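Side-chain contacts in P91 (Metagenome, PDB 4ZI5), which hydrolyses phosphotriesters as a promiscuous activity and has the alpha/beta-hydrolase fold of the dienelactone hydrolase family: residues E50-N55 with G220-P225; D76-A81 with S90-G95; H102-A107 with P159-D164; E194-R197 with D201-V204. One frame throughout, in Å; residues are numbered along the deposited sequence.

Interaction 1: E50-N55 with G220-P225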
loop_
_atom_site.group_PDB
_atom_site.type_symbol
_atom_site.label_atom_id
_atom_site.label_comp_id
_atom_site.label_asym_id
_atom_site.label_seq_id
_atom_site.Cartn_x
_atom_site.Cartn_y
_atom_site.Cartn_z
ATOM N N GLU A 50 15.333 2.423 15.193
ATOM C CA GLU A 50 16.390 2.832 14.292
ATOM C C GLU A 50 17.745 2.530 14.912
ATOM O O GLU A 50 17.850 2.161 16.118
ATOM C CB GLU A 50 16.267 4.325 13.985
ATOM C CG GLU A 50 15.006 4.699 13.225
ATOM C CD GLU A 50 15.123 6.053 12.569
ATOM O OE1 GLU A 50 15.414 7.016 13.290
ATOM O OE2 GLU A 50 14.960 6.162 11.335
ATOM N N ALA A 51 18.779 2.666 14.083
ATOM C CA ALA A 51 20.170 2.409 14.480
ATOM C C ALA A 51 20.629 3.146 15.729
ATOM O O ALA A 51 21.476 2.631 16.472
ATOM C CB ALA A 51 21.109 2.725 13.316
ATOM N N PHE A 52 20.055 4.323 15.978
ATOM C CA PHE A 52 20.424 5.114 17.157
ATOM C C PHE A 52 20.240 4.289 18.422
ATOM O O PHE A 52 21.047 4.392 19.368
ATOM C CB PHE A 52 19.599 6.406 17.260
ATOM C CG PHE A 52 19.629 7.229 16.016
ATOM C CD1 PHE A 52 20.814 7.854 15.618
ATOM C CD2 PHE A 52 18.485 7.350 15.205
ATOM C CE1 PHE A 52 20.857 8.589 14.447
ATOM C CE2 PHE A 52 18.529 8.079 14.024
ATOM C CZ PHE A 52 19.721 8.699 13.647
ATOM N N GLY A 53 19.186 3.466 18.444
ATOM C CA GLY A 53 18.877 2.637 19.605
ATOM C C GLY A 53 17.484 2.887 20.153
ATOM O O GLY A 53 16.658 3.598 19.556
ATOM N N LEU A 54 17.231 2.281 21.300
ATOM C CA LEU A 54 15.942 2.392 21.963
ATOM C C LEU A 54 15.686 3.828 22.402
ATOM O O LEU A 54 16.273 4.295 23.368
ATOM C CB LEU A 54 15.870 1.437 23.137
ATOM C CG LEU A 54 14.562 1.410 23.938
ATOM C CD1 LEU A 54 13.324 1.295 23.064
ATOM C CD2 LEU A 54 14.635 0.253 24.906
ATOM N N ASN A 55 14.781 4.510 21.709
ATOM C CA ASN A 55 14.586 5.961 21.908
ATOM C C ASN A 55 13.112 6.326 22.028
ATOM O O ASN A 55 12.262 5.454 21.969
ATOM C CB ASN A 55 15.297 6.724 20.792
ATOM C CG ASN A 55 14.795 6.381 19.400
ATOM O OD1 ASN A 55 13.794 5.654 19.172
ATOM N ND2 ASN A 55 15.502 6.934 18.425
ATOM N N GLY A 220 15.160 15.161 10.334
ATOM C CA GLY A 220 16.076 16.223 9.920
ATOM C C GLY A 220 17.075 16.693 10.977
ATOM O O GLY A 220 18.076 17.307 10.637
ATOM N N SER A 221 16.824 16.389 12.247
ATOM C CA SER A 221 17.694 16.829 13.353
ATOM C C SER A 221 19.076 16.169 13.422
ATOM O O SER A 221 19.954 16.693 14.084
ATOM C CB SER A 221 17.000 16.593 14.695
ATOM O OG SER A 221 17.025 15.204 15.054
ATOM N N HIS A 222 19.272 15.020 12.774
ATOM C CA HIS A 222 20.544 14.297 12.879
ATOM C C HIS A 222 21.659 14.887 12.011
ATOM O O HIS A 222 22.816 14.505 12.179
ATOM C CB HIS A 222 20.362 12.828 12.515
ATOM C CG HIS A 222 19.230 12.173 13.239
ATOM N ND1 HIS A 222 19.242 11.966 14.601
ATOM C CD2 HIS A 222 18.043 11.693 12.792
ATOM C CE1 HIS A 222 18.115 11.380 14.965
ATOM N NE2 HIS A 222 17.369 11.208 13.887
ATOM N N GLY A 223 21.320 15.782 11.083
ATOM C CA GLY A 223 22.269 16.265 10.086
ATOM C C GLY A 223 22.803 15.178 9.154
ATOM O O GLY A 223 23.911 15.334 8.626
ATOM N N ILE A 224 22.035 14.088 8.953
ATOM C CA ILE A 224 22.413 12.997 8.053
ATOM C C ILE A 224 21.650 13.199 6.741
ATOM O O ILE A 224 20.410 13.269 6.742
ATOM C CB ILE A 224 22.075 11.588 8.605
ATOM C CG1 ILE A 224 22.769 11.338 9.948
ATOM C CG2 ILE A 224 22.489 10.493 7.607
ATOM C CD1 ILE A 224 22.225 10.144 10.718
ATOM N N PRO A 225 22.375 13.295 5.612
ATOM C CA PRO A 225 21.646 13.533 4.356
ATOM C C PRO A 225 20.767 12.347 3.970
ATOM O O PRO A 225 21.097 11.203 4.278
ATOM C CB PRO A 225 22.759 13.748 3.321
ATOM C CG PRO A 225 24.003 14.019 4.118
ATOM C CD PRO A 225 23.839 13.291 5.411
HETATM O O HOH W 1 15.234 9.707 12.643
#

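Interaction 2: D76-A81 with S90-G95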
loop_
_atom_site.group_PDB
_atom_site.type_symbol
_atom_site.label_atom_id
_atom_site.label_comp_id
_atom_site.label_asym_id
_atom_site.label_seq_id
_atom_site.Cartn_x
_atom_site.Cartn_y
_atom_site.Cartn_z
ATOM N N ASP A 76 15.581 -3.496 22.794
ATOM C CA ASP A 76 16.925 -2.964 22.980
ATOM C C ASP A 76 17.889 -3.861 22.217
ATOM O O ASP A 76 18.282 -4.931 22.734
ATOM C CB ASP A 76 17.257 -2.936 24.467
ATOM C CG ASP A 76 18.704 -2.490 24.761
ATOM O OD1 ASP A 76 19.370 -1.956 23.847
ATOM O OD2 ASP A 76 19.197 -2.751 25.891
ATOM N N MET A 77 18.285 -3.458 21.010
ATOM C CA MET A 77 19.263 -4.255 20.237
ATOM C C MET A 77 20.691 -4.093 20.745
ATOM O O MET A 77 21.434 -5.066 20.799
ATOM C CB MET A 77 19.226 -3.946 18.739
ATOM C CG MET A 77 17.984 -4.438 18.047
ATOM S SD MET A 77 17.848 -6.221 17.937
ATOM C CE MET A 77 19.030 -6.564 16.638
ATOM N N HIS A 78 21.062 -2.871 21.129
ATOM C CA HIS A 78 22.436 -2.568 21.483
ATOM C C HIS A 78 22.861 -3.116 22.827
ATOM O O HIS A 78 24.033 -3.460 23.001
ATOM C CB HIS A 78 22.669 -1.065 21.415
ATOM C CG HIS A 78 22.384 -0.481 20.072
ATOM N ND1 HIS A 78 22.548 -1.188 18.898
ATOM C CD2 HIS A 78 21.958 0.746 19.713
ATOM C CE1 HIS A 78 22.217 -0.423 17.879
ATOM N NE2 HIS A 78 21.863 0.757 18.345
ATOM N N GLY A 79 21.933 -3.253 23.766
ATOM C CA GLY A 79 22.272 -3.678 25.129
ATOM C C GLY A 79 22.464 -2.486 26.035
ATOM O O GLY A 79 22.860 -1.411 25.572
ATOM N N ASP A 80 22.146 -2.675 27.315
ATOM C CA ASP A 80 22.172 -1.617 28.335
ATOM C C ASP A 80 21.351 -0.365 27.962
ATOM O O ASP A 80 21.654 0.749 28.400
ATOM C CB ASP A 80 23.640 -1.229 28.652
ATOM C CG ASP A 80 24.556 -2.451 28.760
ATOM O OD1 ASP A 80 24.053 -3.563 29.059
ATOM O OD2 ASP A 80 25.781 -2.311 28.533
ATOM N N ALA A 81 20.295 -0.564 27.167
ATOM C CA ALA A 81 19.490 0.526 26.616
ATOM C C ALA A 81 20.308 1.652 25.966
ATOM O O ALA A 81 19.891 2.804 25.999
ATOM C CB ALA A 81 18.546 1.078 27.679
ATOM N N SER A 90 28.755 3.576 14.039
ATOM C CA SER A 90 29.184 2.524 13.092
ATOM C C SER A 90 29.718 1.259 13.767
ATOM O O SER A 90 29.428 0.145 13.330
ATOM C CB SER A 90 30.264 3.053 12.141
ATOM O OG SER A 90 31.496 3.142 12.835
ATOM N N SER A 91 30.523 1.415 14.811
ATOM C CA SER A 91 31.080 0.222 15.483
ATOM C C SER A 91 30.007 -0.813 15.848
ATOM O O SER A 91 30.227 -2.026 15.688
ATOM C CB SER A 91 31.859 0.613 16.734
ATOM O OG SER A 91 32.423 -0.539 17.317
ATOM N N THR A 92 28.854 -0.337 16.315
ATOM C CA THR A 92 27.725 -1.232 16.601
ATOM C C THR A 92 27.084 -1.708 15.300
ATOM O O THR A 92 26.906 -2.911 15.122
ATOM C CB THR A 92 26.645 -0.606 17.527
ATOM O OG1 THR A 92 27.220 0.391 18.390
ATOM C CG2 THR A 92 26.014 -1.700 18.401
ATOM N N ILE A 93 26.761 -0.782 14.395
ATOM C CA ILE A 93 25.984 -1.137 13.191
ATOM C C ILE A 93 26.723 -2.049 12.211
ATOM O O ILE A 93 26.117 -2.950 11.613
ATOM C CB ILE A 93 25.410 0.108 12.471
ATOM C CG1 ILE A 93 24.395 0.830 13.376
ATOM C CG2 ILE A 93 24.737 -0.250 11.147
ATOM C CD1 ILE A 93 23.130 0.048 13.720
ATOM N N GLN A 94 28.022 -1.830 12.059
ATOM C CA GLN A 94 28.843 -2.693 11.198
ATOM C C GLN A 94 29.044 -4.041 11.835
ATOM O O GLN A 94 29.163 -5.036 11.138
ATOM C CB GLN A 94 30.192 -2.030 10.877
ATOM C CG GLN A 94 30.066 -0.765 10.037
ATOM C CD GLN A 94 29.207 -0.965 8.790
ATOM O OE1 GLN A 94 29.377 -1.948 8.062
ATOM N NE2 GLN A 94 28.267 -0.049 8.548
ATOM N N GLY A 95 29.062 -4.069 13.165
ATOM C CA GLY A 95 28.996 -5.302 13.926
ATOM C C GLY A 95 27.881 -6.226 13.458
ATOM O O GLY A 95 28.090 -7.441 13.286
#

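Interaction 3: H102-A107 with P159-D164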
loop_
_atom_site.group_PDB
_atom_site.type_symbol
_atom_site.label_atom_id
_atom_site.label_comp_id
_atom_site.label_asym_id
_atom_site.label_seq_id
_atom_site.Cartn_x
_atom_site.Cartn_y
_atom_site.Cartn_z
ATOM N N HIS A 102 24.782 -13.208 14.474
ATOM C CA HIS A 102 24.747 -12.469 15.743
ATOM C C HIS A 102 23.578 -11.477 15.778
ATOM O O HIS A 102 22.852 -11.364 16.770
ATOM C CB HIS A 102 26.087 -11.745 15.942
ATOM C CG HIS A 102 26.013 -10.522 16.785
ATOM N ND1 HIS A 102 25.986 -10.571 18.159
ATOM C CD2 HIS A 102 25.976 -9.213 16.447
ATOM C CE1 HIS A 102 25.928 -9.340 18.632
ATOM N NE2 HIS A 102 25.917 -8.496 17.615
ATOM N N TRP A 103 23.409 -10.767 14.680
ATOM C CA TRP A 103 22.288 -9.833 14.504
ATOM C C TRP A 103 20.942 -10.530 14.713
ATOM O O TRP A 103 20.089 -10.064 15.473
ATOM C CB TRP A 103 22.417 -9.235 13.119
ATOM C CG TRP A 103 21.415 -8.168 12.714
ATOM C CD1 TRP A 103 20.445 -7.580 13.469
ATOM C CD2 TRP A 103 21.361 -7.559 11.436
ATOM N NE1 TRP A 103 19.754 -6.645 12.710
ATOM C CE2 TRP A 103 20.298 -6.621 11.456
ATOM C CE3 TRP A 103 22.082 -7.746 10.243
ATOM C CZ2 TRP A 103 19.972 -5.840 10.345
ATOM C CZ3 TRP A 103 21.750 -6.972 9.139
ATOM C CH2 TRP A 103 20.704 -6.038 9.196
ATOM N N ARG A 104 20.806 -11.694 14.098
ATOM C CA ARG A 104 19.607 -12.513 14.230
ATOM C C ARG A 104 19.355 -13.025 15.640
ATOM O O ARG A 104 18.222 -13.001 16.099
ATOM C CB ARG A 104 19.627 -13.653 13.218
ATOM C CG ARG A 104 19.446 -13.138 11.798
ATOM C CD ARG A 104 19.867 -14.136 10.705
ATOM N NE ARG A 104 19.765 -13.566 9.349
ATOM C CZ ARG A 104 19.591 -14.260 8.212
ATOM N NH1 ARG A 104 19.487 -15.597 8.220
ATOM N NH2 ARG A 104 19.510 -13.620 7.039
ATOM N N ARG A 105 20.408 -13.420 16.348
ATOM C CA ARG A 105 20.257 -13.864 17.730
ATOM C C ARG A 105 19.800 -12.730 18.619
ATOM O O ARG A 105 18.977 -12.934 19.497
ATOM C CB ARG A 105 21.565 -14.426 18.313
ATOM C CG ARG A 105 21.996 -15.764 17.771
ATOM C CD ARG A 105 23.103 -16.353 18.656
ATOM N NE ARG A 105 24.351 -15.581 18.609
ATOM C CZ ARG A 105 25.275 -15.670 17.647
ATOM N NH1 ARG A 105 25.098 -16.456 16.591
ATOM N NH2 ARG A 105 26.373 -14.929 17.720
ATOM N N ARG A 106 20.333 -11.541 18.387
ATOM C CA ARG A 106 19.961 -10.368 19.146
ATOM C C ARG A 106 18.492 -10.001 18.935
ATOM O O ARG A 106 17.781 -9.645 19.893
ATOM C CB ARG A 106 20.902 -9.198 18.816
ATOM C CG ARG A 106 20.779 -7.975 19.720
ATOM C CD ARG A 106 21.116 -8.239 21.163
ATOM N NE ARG A 106 22.479 -8.744 21.309
ATOM C CZ ARG A 106 23.597 -8.005 21.300
ATOM N NH1 ARG A 106 23.569 -6.695 21.119
ATOM N NH2 ARG A 106 24.775 -8.611 21.455
ATOM N N ALA A 107 18.027 -10.108 17.692
ATOM C CA ALA A 107 16.601 -9.941 17.367
ATOM C C ALA A 107 15.697 -11.024 17.993
ATOM O O ALA A 107 14.652 -10.717 18.581
ATOM C CB ALA A 107 16.406 -9.903 15.862
ATOM N N PRO A 159 19.921 -8.077 0.794
ATOM C CA PRO A 159 19.630 -9.352 0.147
ATOM C C PRO A 159 19.858 -10.509 1.116
ATOM O O PRO A 159 20.661 -10.391 2.075
ATOM C CB PRO A 159 20.663 -9.443 -0.996
ATOM C CG PRO A 159 21.373 -8.135 -1.040
ATOM C CD PRO A 159 21.134 -7.428 0.249
ATOM N N GLU A 160 19.177 -11.613 0.861
ATOM C CA GLU A 160 19.223 -12.765 1.778
ATOM C C GLU A 160 20.631 -13.391 1.821
ATOM O O GLU A 160 21.426 -13.186 0.923
ATOM C CB GLU A 160 18.206 -13.816 1.351
ATOM C CG GLU A 160 18.650 -14.634 0.128
ATOM C CD GLU A 160 17.559 -15.469 -0.514
ATOM O OE1 GLU A 160 17.829 -15.999 -1.623
ATOM O OE2 GLU A 160 16.454 -15.628 0.069
ATOM N N MET A 161 20.894 -14.159 2.874
ATOM C CA MET A 161 22.060 -15.042 2.955
ATOM C C MET A 161 21.794 -16.370 2.265
ATOM O O MET A 161 20.667 -16.883 2.299
ATOM C CB MET A 161 22.388 -15.376 4.420
ATOM C CG MET A 161 22.634 -14.180 5.307
ATOM S SD MET A 161 23.106 -14.700 6.967
ATOM C CE MET A 161 24.837 -15.032 6.624
ATOM N N ALA A 162 22.841 -16.977 1.694
ATOM C CA ALA A 162 22.736 -18.369 1.228
ATOM C C ALA A 162 22.179 -19.233 2.366
ATOM O O ALA A 162 22.660 -19.157 3.499
ATOM C CB ALA A 162 24.102 -18.906 0.774
ATOM N N GLY A 163 21.165 -20.042 2.064
ATOM C CA GLY A 163 20.475 -20.864 3.060
ATOM C C GLY A 163 19.175 -20.277 3.593
ATOM O O GLY A 163 18.421 -20.973 4.276
ATOM N N ASP A 164 18.888 -19.007 3.289
ATOM C CA ASP A 164 17.639 -18.363 3.740
ATOM C C ASP A 164 16.395 -18.747 2.928
ATOM O O ASP A 164 15.277 -18.522 3.383
ATOM C CB ASP A 164 17.773 -16.816 3.689
ATOM C CG ASP A 164 18.645 -16.241 4.786
ATOM O OD1 ASP A 164 18.973 -16.950 5.766
ATOM O OD2 ASP A 164 19.004 -15.045 4.683
#

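Interaction 4: E194-R197 with D201-V204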
loop_
_atom_site.group_PDB
_atom_site.type_symbol
_atom_site.label_atom_id
_atom_site.label_comp_id
_atom_site.label_asym_id
_atom_site.label_seq_id
_atom_site.Cartn_x
_atom_site.Cartn_y
_atom_site.Cartn_z
ATOM N N GLU A 194 13.065 -12.491 -4.242
ATOM C CA GLU A 194 13.099 -13.559 -3.211
ATOM C C GLU A 194 11.688 -13.873 -2.767
ATOM O O GLU A 194 11.293 -15.041 -2.689
ATOM C CB GLU A 194 13.919 -13.142 -1.991
ATOM C CG GLU A 194 15.391 -12.905 -2.273
ATOM C CD GLU A 194 16.099 -12.134 -1.152
ATOM O OE1 GLU A 194 15.495 -11.867 -0.080
ATOM O OE2 GLU A 194 17.275 -11.777 -1.334
ATOM N N PHE A 195 10.904 -12.820 -2.487
ATOM C CA PHE A 195 9.514 -13.020 -2.069
ATOM C C PHE A 195 8.683 -13.746 -3.130
ATOM O O PHE A 195 7.883 -14.640 -2.805
ATOM C CB PHE A 195 8.812 -11.698 -1.754
ATOM C CG PHE A 195 9.420 -10.889 -0.654
ATOM C CD1 PHE A 195 10.222 -11.451 0.347
ATOM C CD2 PHE A 195 9.133 -9.541 -0.584
ATOM C CE1 PHE A 195 10.743 -10.656 1.354
ATOM C CE2 PHE A 195 9.639 -8.755 0.430
ATOM C CZ PHE A 195 10.434 -9.317 1.402
ATOM N N ARG A 196 8.868 -13.351 -4.391
ATOM C CA ARG A 196 8.210 -14.013 -5.532
ATOM C C ARG A 196 8.574 -15.495 -5.625
ATOM O O ARG A 196 7.692 -16.361 -5.709
ATOM C CB ARG A 196 8.615 -13.339 -6.840
ATOM C CG ARG A 196 8.000 -11.976 -7.092
ATOM C CD ARG A 196 8.271 -11.501 -8.523
ATOM N NE ARG A 196 7.680 -10.205 -8.786
ATOM C CZ ARG A 196 8.348 -9.064 -8.758
ATOM N NH1 ARG A 196 9.647 -9.060 -8.475
ATOM N NH2 ARG A 196 7.725 -7.915 -9.000
ATOM N N ARG A 197 9.876 -15.770 -5.592
ATOM C CA ARG A 197 10.411 -17.149 -5.669
ATOM C C ARG A 197 9.771 -18.059 -4.629
ATOM O O ARG A 197 9.360 -19.163 -4.938
ATOM C CB ARG A 197 11.943 -17.122 -5.503
ATOM C CG ARG A 197 12.650 -18.489 -5.572
ATOM C CD ARG A 197 14.058 -18.437 -5.004
ATOM N NE ARG A 197 14.000 -18.072 -3.588
ATOM C CZ ARG A 197 14.911 -17.371 -2.916
ATOM N NH1 ARG A 197 16.029 -16.940 -3.489
ATOM N NH2 ARG A 197 14.696 -17.085 -1.645
ATOM N N ASP A 201 3.590 -14.222 1.351
ATOM C CA ASP A 201 2.486 -13.262 1.338
ATOM C C ASP A 201 3.054 -11.857 1.540
ATOM O O ASP A 201 3.259 -11.431 2.667
ATOM C CB ASP A 201 1.470 -13.582 2.445
ATOM C CG ASP A 201 0.365 -12.531 2.541
ATOM O OD1 ASP A 201 0.021 -11.951 1.488
ATOM O OD2 ASP A 201 -0.150 -12.287 3.647
ATOM N N TRP A 202 3.342 -11.174 0.428
ATOM C CA TRP A 202 4.097 -9.940 0.467
ATOM C C TRP A 202 3.396 -8.756 -0.189
ATOM O O TRP A 202 2.595 -8.921 -1.117
ATOM C CB TRP A 202 5.491 -10.114 -0.119
ATOM C CG TRP A 202 5.603 -10.310 -1.615
ATOM C CD1 TRP A 202 5.500 -11.486 -2.316
ATOM C CD2 TRP A 202 5.938 -9.308 -2.568
ATOM N NE1 TRP A 202 5.721 -11.271 -3.643
ATOM C CE2 TRP A 202 5.982 -9.934 -3.836
ATOM C CE3 TRP A 202 6.191 -7.930 -2.478
ATOM C CZ2 TRP A 202 6.281 -9.227 -5.009
ATOM C CZ3 TRP A 202 6.449 -7.213 -3.656
ATOM C CH2 TRP A 202 6.480 -7.866 -4.901
ATOM N N GLN A 203 3.723 -7.571 0.328
ATOM C CA GLN A 203 3.398 -6.313 -0.309
ATOM C C GLN A 203 4.574 -5.373 -0.179
ATOM O O GLN A 203 5.273 -5.387 0.841
ATOM C CB GLN A 203 2.231 -5.615 0.351
ATOM C CG GLN A 203 0.978 -6.421 0.591
ATOM C CD GLN A 203 -0.007 -5.634 1.405
ATOM O OE1 GLN A 203 -0.666 -4.731 0.888
ATOM N NE2 GLN A 203 -0.111 -5.952 2.709
ATOM N N VAL A 204 4.746 -4.509 -1.175
ATOM C CA VAL A 204 5.651 -3.354 -1.048
ATOM C C VAL A 204 4.871 -2.110 -1.410
ATOM O O VAL A 204 4.320 -2.022 -2.506
ATOM C CB VAL A 204 6.906 -3.459 -1.959
ATOM C CG1 VAL A 204 7.700 -2.170 -1.963
ATOM C CG2 VAL A 204 7.787 -4.634 -1.526
#

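Interaction 1: E50-N55 with G220-P225
F52 and H222 mark the closest approach of two irregular backbone segments, with their CA atoms 10.1 Å apart, so side chains and one water span the gap. The two side chains come from opposite directions and overlap as an offset stack. The ring centroids are 4.0 Å apart and the planes are tilted by 23°. Both residues have CG beside the backbone N (chi1 -50° in H222), which helps point each ring at the other. CZ of F52 lies over the centre of the imidazole, while CE1 of H222 sits toward the rim of the phenyl face. The closest pair is F52 CE2 and H222 NE2 at 3.3 Å. I224 adds CD1 at the edge of the phenyl ring, 4.1 Å from F52 CZ. A water in the plane of the imidazole links H222 NE2 (2.9 Å) to E50 OE1 (2.8 Å), and it donates to the glutamate. With an alanine in place of H222, F52 would probably lose its stacking partner and the water its bond to the ring. E50 also touches C131 and H154. C131 fits the nucleophile-elbow pattern of alpha/beta hydrolases, so this loop-to-loop stack probably borders the active site.

Interaction 2: D76-A81 with S90-G95
H78 meets T92 and I93 where the loop following strand 71-74 packs against helix 90-97, a loop-to-helix contact of the alpha/beta-hydrolase fold. The loop begins with an Asx motif. D76 OD1 accepts from G79 N at 2.9 Å, and D76 OD2 accepts from A81 N at 2.8 Å. Both N-H groups approach from above the carboxylate plane, so one side chain ties down the turn on which H78 sits. The imidazole has CG beside the backbone N (chi1 -58°), which swings the ring toward the helix. Its polar atoms are both bonded outside the two segments, NE2 to A51 O and ND1 to Y96 OH, just past G95 on the same helix. These two bonds fix the rotation of the ring, and F84 meets it as well. Within segment 90-95 only apolar groups meet the ring. T92 has an unusual chi1 of -27°, well away from a staggered position, and turns its methyl rather than its hydroxyl to the imidazole. CG2 of T92 comes to 3.5 Å from H78 ND1. I93 approaches differently, with its CD1 at the ring edge, 4.3 Å from H78 CE1.

Interaction 3: H102-A107 with P159-D164
D164 OD2 is held by two donors, R104 NH2 at 2.8 Å and M161 N at 2.8 Å, which reach it from opposite faces of the carboxylate plane. The arginine also bonds the other oxygen, with NH1 2.8 Å from D164 OD1. This is a two-pronged, end-on salt bridge, one nitrogen to each oxygen. Both N-H...O angles are 175°. The oxygens lie almost in the guanidinium plane and are met on their syn side, but the two flat groups are turned 27° against each other. R104 reaches this far because its chain is extended from CG to NE. M161 covers one face of the guanidinium. Its SD lies over the centre, 3.8 Å from R104 CZ, and its CG is 3.6 Å from R104 NH2. A bend at chi3 (81°) turns the terminal methyl of M161 aside. The acid and the methionine are the two ends of a type II beta turn, closed by D164 N to M161 O at 2.9 Å, and the bond from M161 N to D164 OD2 reinforces it. With an asparagine in place of D164, R104 would probably lose the matching charge and one of its two acceptors. R104 NE has a second acidic partner, E139 on helix 132-142, and R142 of that helix touches D164. The contact thus joins helix 100-115 to the loop between strands 149-153 and 171-177, beside helix 132-142.

Interaction 4: E194-R197 with D201-V204
W202 lays one face of its indole against F195, whose CB makes a CH-pi contact with the five-membered ring. CB stands 3.5 Å from that ring's centroid, 15° off the normal, and its nearest atom is W202 CD1 at 3.4 Å. The torsions explain the fit. W202 has CG between its own backbone N and carbonyl carbon (chi1 71°), the crowded position, and this folds the indole toward the helix. F195 has CG beside the backbone N, so its phenyl ring slants past W202 CB at 3.7 Å from F195 CD2. R196 is deposited in two conformers. In the one described, its extended chain runs past the benzene part of the indole, with CG 3.9 Å from W202 CZ2. In this copy the guanidinium stands nearly upright to the indole, at 85°, and pairs with D193 and with D179 of the second subunit, bonds that are less certain. On the strand, Q203 and V204 continue the sheet in an antiparallel ladder with that subunit. The packing of F195 on W202 seats a helix against the next strand in the beta-alpha-beta unit of strand 171-177, helix 185-198 and strand 202-207, a building block of the alpha/beta-hydrolase sheet.

Overall arrangement
Interactions 1 and 2 touch directly. A51 CB packs 3.4 Å from I93 CD1, and G53 CA lies 3.6 Å from H78 CD2. Interaction 2 then meets interaction 3, with M77 O 2.7 Å from R106 NH1. Interaction 3 meets interaction 4 through a salt bridge, E160 OE1 to R197 NH1 at 2.8 Å. The four contacts therefore form a chain across the fold. Its ends are far apart: the centres of interactions 1 and 4 are about 29 Å from each other. Interaction 1 lies nearest the probable active site around C131, whereas interaction 4 adjoins the second subunit. A bound magnesium ion is about 9 Å from the W202 side chain and about 13 Å from that of D164.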